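PDB 4CZW: Pab-dependent poly(a)-specific ribonuclease subunit PAN2 from Neurospora crassa, which is the catalytic subunit of the Pan2-Pan3 deadenylation complex and probably shortens mRNA poly(A) tails exonucleolytically, here as its ubiquitin-protease-like and exoribonuclease domains. Local coordinates for residues 288-296 with 318-328. Sequence-based numbering, arbitrary orientation.
Sequences LPEEIGIIV and HNITVYSLVGT
One face of the poorly ordered His318 ring carries Ile295 CD1, offset toward the rim and 4.3 Å above the plane. The Tyr323 ring has Ile292 O near its plane at the edge, while Ile294 CD1 approaches obliquely, 4.1 Å from Tyr323 CE1; the Tyr323 hydroxyl is hydrogen-bonded to Pro264 O. Ile292 CG1, lodged between backbone N and carbonyl carbon (chi1 58°), reaches Tyr323 CB at 3.6 Å. Strands 291-296 and 321-328 run antiparallel within the mixed sheet of the USP-like pseudoprotease domain, a scaffold predicted to be inactive. Ile292 and Tyr323 exchange both backbone bonds. Ile294 and Thr321 form the next hydrogen-bonded pair. Past the last pair, the side chain of Asn319, itself poorly ordered, takes over: its OD1 accepts the N-H of Val296 (OD1 to N 2.7 Å), the donor nearly in line with the C=O (166°). Ile295 CD1 also packs 3.7 Å from Ile320 CG1, and an alanine here would probably leave Ile320 CG1 and the His318 face without this apolar cover. On the side bearing Val322, Glu291 lays CG 3.7 Å from Val322 CG1 and extends OE2 to a salt bridge with Lys395. Near Glu290, the Leu288 and Leu325 side chains cross at about a right angle, their CD2 atoms 3.9 Å apart.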
ATOM      1  N   LEU A 288      -0.625   7.724 -26.210  1.00 49.74           N
ATOM      2  CA  LEU A 288      -0.591   8.164 -24.820  1.00 38.73           C
ATOM      3  C   LEU A 288       0.673   8.963 -24.532  1.00 48.52           C
ATOM      4  O   LEU A 288       1.774   8.411 -24.533  1.00 55.53           O
ATOM      5  CB  LEU A 288      -0.680   6.968 -23.868  1.00 43.33           C
ATOM      6  CG  LEU A 288      -0.565   7.294 -22.377  1.00 48.48           C
ATOM      7  CD1 LEU A 288      -1.692   8.215 -21.934  1.00 45.57           C
ATOM      8  CD2 LEU A 288      -0.551   6.022 -21.543  1.00 40.71           C
ATOM      9  N   PRO A 289       0.519  10.271 -24.285  1.00 51.19           N
ATOM     10  CA  PRO A 289       1.660  11.134 -23.975  1.00 48.15           C
ATOM     11  C   PRO A 289       2.112  10.974 -22.528  1.00 52.75           C
ATOM     12  O   PRO A 289       1.280  10.749 -21.649  1.00 57.22           O
ATOM     13  CB  PRO A 289       1.108  12.537 -24.227  1.00 45.02           C
ATOM     14  CG  PRO A 289      -0.340  12.415 -23.903  1.00 39.14           C
ATOM     15  CD  PRO A 289      -0.750  11.020 -24.305  1.00 47.79           C
ATOM     16  N   GLU A 290       3.413  11.086 -22.288  1.00 48.48           N
ATOM     17  CA  GLU A 290       3.937  11.004 -20.931  1.00 56.56           C
ATOM     18  C   GLU A 290       3.868  12.367 -20.254  1.00 51.03           C
ATOM     19  O   GLU A 290       4.207  12.508 -19.079  1.00 49.97           O
ATOM     20  CB  GLU A 290       5.378  10.491 -20.930  1.00 57.34           C
ATOM     21  CG  GLU A 290       6.363  11.407 -21.637  1.00 70.30           C
ATOM     22  CD  GLU A 290       7.801  11.126 -21.247  1.00 82.79           C
ATOM     23  OE1 GLU A 290       8.095  11.106 -20.033  1.00 78.62           O
ATOM     24  OE2 GLU A 290       8.635  10.923 -22.154  1.00 72.09           O
ATOM     25  N   GLU A 291       3.421  13.369 -21.003  1.00 52.69           N
ATOM     26  CA  GLU A 291       3.374  14.734 -20.498  1.00 53.65           C
ATOM     27  C   GLU A 291       2.230  15.521 -21.128  1.00 55.91           C
ATOM     28  O   GLU A 291       2.105  15.579 -22.352  1.00 54.62           O
ATOM     29  CB  GLU A 291       4.709  15.434 -20.760  1.00 55.74           C
ATOM     30  CG  GLU A 291       4.974  16.632 -19.870  1.00 57.60           C
ATOM     31  CD  GLU A 291       6.383  17.168 -20.031  1.00 62.14           C
ATOM     32  OE1 GLU A 291       6.808  17.393 -21.183  1.00 58.29           O
ATOM     33  OE2 GLU A 291       7.066  17.362 -19.004  1.00 56.76           O
ATOM     34  N   ILE A 292       1.392  16.117 -20.287  1.00 52.02           N
ATOM     35  CA  ILE A 292       0.277  16.930 -20.761  1.00 50.69           C
ATOM     36  C   ILE A 292       0.215  18.269 -20.034  1.00 57.23           C
ATOM     37  O   ILE A 292       0.717  18.406 -18.918  1.00 58.30           O
ATOM     38  CB  ILE A 292      -1.076  16.210 -20.582  1.00 45.73           C
ATOM     39  CG1 ILE A 292      -1.307  15.857 -19.112  1.00 51.39           C
ATOM     40  CG2 ILE A 292      -1.143  14.964 -21.448  1.00 41.86           C
ATOM     41  CD1 ILE A 292      -2.624  15.162 -18.850  1.00 44.56           C
ATOM     42  N   GLY A 293      -0.401  19.253 -20.679  1.00 57.44           N
ATOM     43  CA  GLY A 293      -0.618  20.550 -20.068  1.00 53.92           C
ATOM     44  C   GLY A 293      -2.088  20.912 -20.121  1.00 51.50           C
ATOM     45  O   GLY A 293      -2.718  20.805 -21.173  1.00 58.82           O
ATOM     46  N   ILE A 294      -2.642  21.336 -18.989  1.00 47.30           N
ATOM     47  CA  ILE A 294      -4.070  21.625 -18.909  1.00 53.24           C
ATOM     48  C   ILE A 294      -4.356  23.082 -18.541  1.00 63.75           C
ATOM     49  O   ILE A 294      -3.776  23.624 -17.598  1.00 60.01           O
ATOM     50  CB  ILE A 294      -4.766  20.699 -17.891  1.00 50.97           C
ATOM     51  CG1 ILE A 294      -4.522  19.231 -18.250  1.00 60.53           C
ATOM     52  CG2 ILE A 294      -6.257  20.988 -17.840  1.00 52.09           C
ATOM     53  CD1 ILE A 294      -5.190  18.246 -17.314  1.00 50.26           C
ATOM     54  N   ILE A 295      -5.253  23.706 -19.301  1.00 67.80           N
ATOM     55  CA  ILE A 295      -5.665  25.084 -19.055  1.00 68.65           C
ATOM     56  C   ILE A 295      -7.109  25.156 -18.565  1.00 64.49           C
ATOM     57  O   ILE A 295      -8.017  24.667 -19.233  1.00 68.51           O
ATOM     58  CB  ILE A 295      -5.538  25.959 -20.324  1.00 74.83           C
ATOM     59  CG1 ILE A 295      -4.170  25.780 -20.986  1.00 74.53           C
ATOM     60  CG2 ILE A 295      -5.775  27.420 -19.984  1.00 77.46           C
ATOM     61  CD1 ILE A 295      -3.797  26.916 -21.919  1.00 73.07           C
ATOM     62  N   VAL A 296      -7.320  25.763 -17.401  1.00 62.57           N
ATOM     63  CA  VAL A 296      -8.675  25.996 -16.907  1.00 64.38           C
ATOM     64  C   VAL A 296      -9.051  27.466 -17.071  1.00 68.65           C
ATOM     65  O   VAL A 296      -8.525  28.331 -16.368  1.00 67.46           O
ATOM     66  CB  VAL A 296      -8.831  25.595 -15.428  1.00 66.96           C
ATOM     67  CG1 VAL A 296     -10.229  25.941 -14.934  1.00 65.13           C
ATOM     68  CG2 VAL A 296      -8.550  24.111 -15.247  1.00 59.48           C
ATOM     69  N   HIS A 318       0.718  31.570 -19.470  1.00106.95           N
ATOM     70  CA  HIS A 318      -0.692  31.216 -19.381  1.00105.34           C
ATOM     71  C   HIS A 318      -0.894  30.123 -18.337  1.00 97.13           C
ATOM     72  O   HIS A 318       0.069  29.495 -17.889  1.00110.63           O
ATOM     73  CB  HIS A 318      -1.212  30.760 -20.747  1.00103.91           C
ATOM     74  CG  HIS A 318      -2.651  31.098 -20.995  1.00115.29           C
ATOM     75  ND1 HIS A 318      -3.190  31.169 -22.263  1.00111.97           N
ATOM     76  CD2 HIS A 318      -3.664  31.383 -20.142  1.00111.23           C
ATOM     77  CE1 HIS A 318      -4.471  31.482 -22.179  1.00106.85           C
ATOM     78  NE2 HIS A 318      -4.784  31.617 -20.903  1.00113.04           N
ATOM     79  N   ASN A 319      -2.143  29.909 -17.937  1.00 95.41           N
ATOM     80  CA  ASN A 319      -2.461  28.848 -16.989  1.00 95.69           C
ATOM     81  C   ASN A 319      -2.242  27.474 -17.606  1.00 91.54           C
ATOM     82  O   ASN A 319      -3.180  26.825 -18.053  1.00108.25           O
ATOM     83  CB  ASN A 319      -3.904  28.993 -16.490  1.00104.55           C
ATOM     84  CG  ASN A 319      -4.388  27.775 -15.710  1.00100.05           C
ATOM     85  OD1 ASN A 319      -5.400  27.162 -16.059  1.00 87.53           O
ATOM     86  ND2 ASN A 319      -3.647  27.401 -14.673  1.00108.09           N
ATOM     87  N   ILE A 320      -0.987  27.040 -17.652  1.00 82.86           N
ATOM     88  CA  ILE A 320      -0.676  25.705 -18.152  1.00 74.71           C
ATOM     89  C   ILE A 320       0.018  24.851 -17.094  1.00 66.00           C
ATOM     90  O   ILE A 320       1.235  24.917 -16.920  1.00 74.07           O
ATOM     91  CB  ILE A 320       0.204  25.751 -19.412  1.00 71.33           C
ATOM     92  CG1 ILE A 320      -0.403  26.690 -20.456  1.00 75.99           C
ATOM     93  CG2 ILE A 320       0.347  24.356 -19.994  1.00 72.24           C
ATOM     94  CD1 ILE A 320       0.384  26.750 -21.754  1.00 77.19           C
ATOM     95  N   THR A 321      -0.774  24.053 -16.387  1.00 60.53           N
ATOM     96  CA  THR A 321      -0.247  23.144 -15.381  1.00 57.26           C
ATOM     97  C   THR A 321       0.213  21.855 -16.043  1.00 53.43           C
ATOM     98  O   THR A 321      -0.609  21.067 -16.516  1.00 54.78           O
ATOM     99  CB  THR A 321      -1.290  22.815 -14.301  1.00 61.38           C
ATOM    100  OG1 THR A 321      -1.810  24.028 -13.742  1.00 58.32           O
ATOM    101  CG2 THR A 321      -0.662  21.978 -13.199  1.00 59.50           C
ATOM    102  N   VAL A 322       1.527  21.653 -16.084  1.00 52.76           N
ATOM    103  CA  VAL A 322       2.110  20.483 -16.726  1.00 53.95           C
ATOM    104  C   VAL A 322       2.007  19.247 -15.836  1.00 52.04           C
ATOM    105  O   VAL A 322       2.454  19.253 -14.690  1.00 52.74           O
ATOM    106  CB  VAL A 322       3.586  20.731 -17.087  1.00 49.69           C
ATOM    107  CG1 VAL A 322       4.223  19.469 -17.654  1.00 45.93           C
ATOM    108  CG2 VAL A 322       3.702  21.884 -18.075  1.00 49.48           C
ATOM    109  N   TYR A 323       1.406  18.191 -16.374  1.00 53.69           N
ATOM    110  CA  TYR A 323       1.264  16.934 -15.647  1.00 53.15           C
ATOM    111  C   TYR A 323       2.207  15.875 -16.207  1.00 48.90           C
ATOM    112  O   TYR A 323       2.422  15.799 -17.416  1.00 50.95           O
ATOM    113  CB  TYR A 323      -0.182  16.437 -15.706  1.00 46.21           C
ATOM    114  CG  TYR A 323      -1.129  17.179 -14.788  1.00 50.71           C
ATOM    115  CD1 TYR A 323      -1.636  18.424 -15.137  1.00 50.61           C
ATOM    116  CD2 TYR A 323      -1.522  16.628 -13.575  1.00 52.66           C
ATOM    117  CE1 TYR A 323      -2.503  19.102 -14.301  1.00 49.70           C
ATOM    118  CE2 TYR A 323      -2.389  17.299 -12.732  1.00 50.58           C
ATOM    119  CZ  TYR A 323      -2.876  18.535 -13.101  1.00 51.70           C
ATOM    120  OH  TYR A 323      -3.737  19.205 -12.263  1.00 59.24           O
ATOM    121  N   SER A 324       2.773  15.063 -15.320  1.00 47.59           N
ATOM    122  CA  SER A 324       3.648  13.975 -15.733  1.00 41.62           C
ATOM    123  C   SER A 324       2.950  12.633 -15.556  1.00 45.22           C
ATOM    124  O   SER A 324       2.243  12.415 -14.573  1.00 48.46           O
ATOM    125  CB  SER A 324       4.957  14.000 -14.941  1.00 45.61           C
ATOM    126  OG  SER A 324       5.705  15.167 -15.232  1.00 60.98           O
ATOM    127  N   LEU A 325       3.145  11.740 -16.520  1.00 39.87           N
ATOM    128  CA  LEU A 325       2.567  10.406 -16.445  1.00 38.84           C
ATOM    129  C   LEU A 325       3.351   9.535 -15.472  1.00 44.36           C
ATOM    130  O   LEU A 325       4.532   9.260 -15.684  1.00 43.11           O
ATOM    131  CB  LEU A 325       2.534   9.756 -17.828  1.00 43.60           C
ATOM    132  CG  LEU A 325       2.033   8.312 -17.886  1.00 40.90           C
ATOM    133  CD1 LEU A 325       0.593   8.222 -17.406  1.00 39.99           C
ATOM    134  CD2 LEU A 325       2.170   7.758 -19.294  1.00 34.52           C
ATOM    135  N   VAL A 326       2.689   9.107 -14.402  1.00 43.45           N
ATOM    136  CA  VAL A 326       3.328   8.266 -13.398  1.00 40.57           C
ATOM    137  C   VAL A 326       3.338   6.805 -13.833  1.00 43.63           C
ATOM    138  O   VAL A 326       4.391   6.169 -13.874  1.00 52.25           O
ATOM    139  CB  VAL A 326       2.624   8.379 -12.033  1.00 39.18           C
ATOM    140  CG1 VAL A 326       3.226   7.395 -11.045  1.00 41.84           C
ATOM    141  CG2 VAL A 326       2.722   9.800 -11.504  1.00 38.73           C
ATOM    142  N   GLY A 327       2.163   6.279 -14.159  1.00 45.44           N
ATOM    143  CA  GLY A 327       2.046   4.890 -14.564  1.00 43.08           C
ATOM    144  C   GLY A 327       0.679   4.532 -15.111  1.00 41.53           C
ATOM    145  O   GLY A 327      -0.171   5.401 -15.308  1.00 45.27           O
ATOM    146  N   THR A 328       0.468   3.242 -15.350  1.00 44.65           N
ATOM    147  CA  THR A 328      -0.781   2.765 -15.932  1.00 39.04           C
ATOM    148  C   THR A 328      -1.161   1.380 -15.416  1.00 44.51           C
ATOM    149  O   THR A 328      -0.353   0.452 -15.452  1.00 43.37           O
ATOM    150  CB  THR A 328      -0.695   2.711 -17.471  1.00 39.70           C
ATOM    151  OG1 THR A 328      -0.378   4.010 -17.986  1.00 53.27           O
ATOM    152  CG2 THR A 328      -2.014   2.243 -18.066  1.00 41.78           C
TER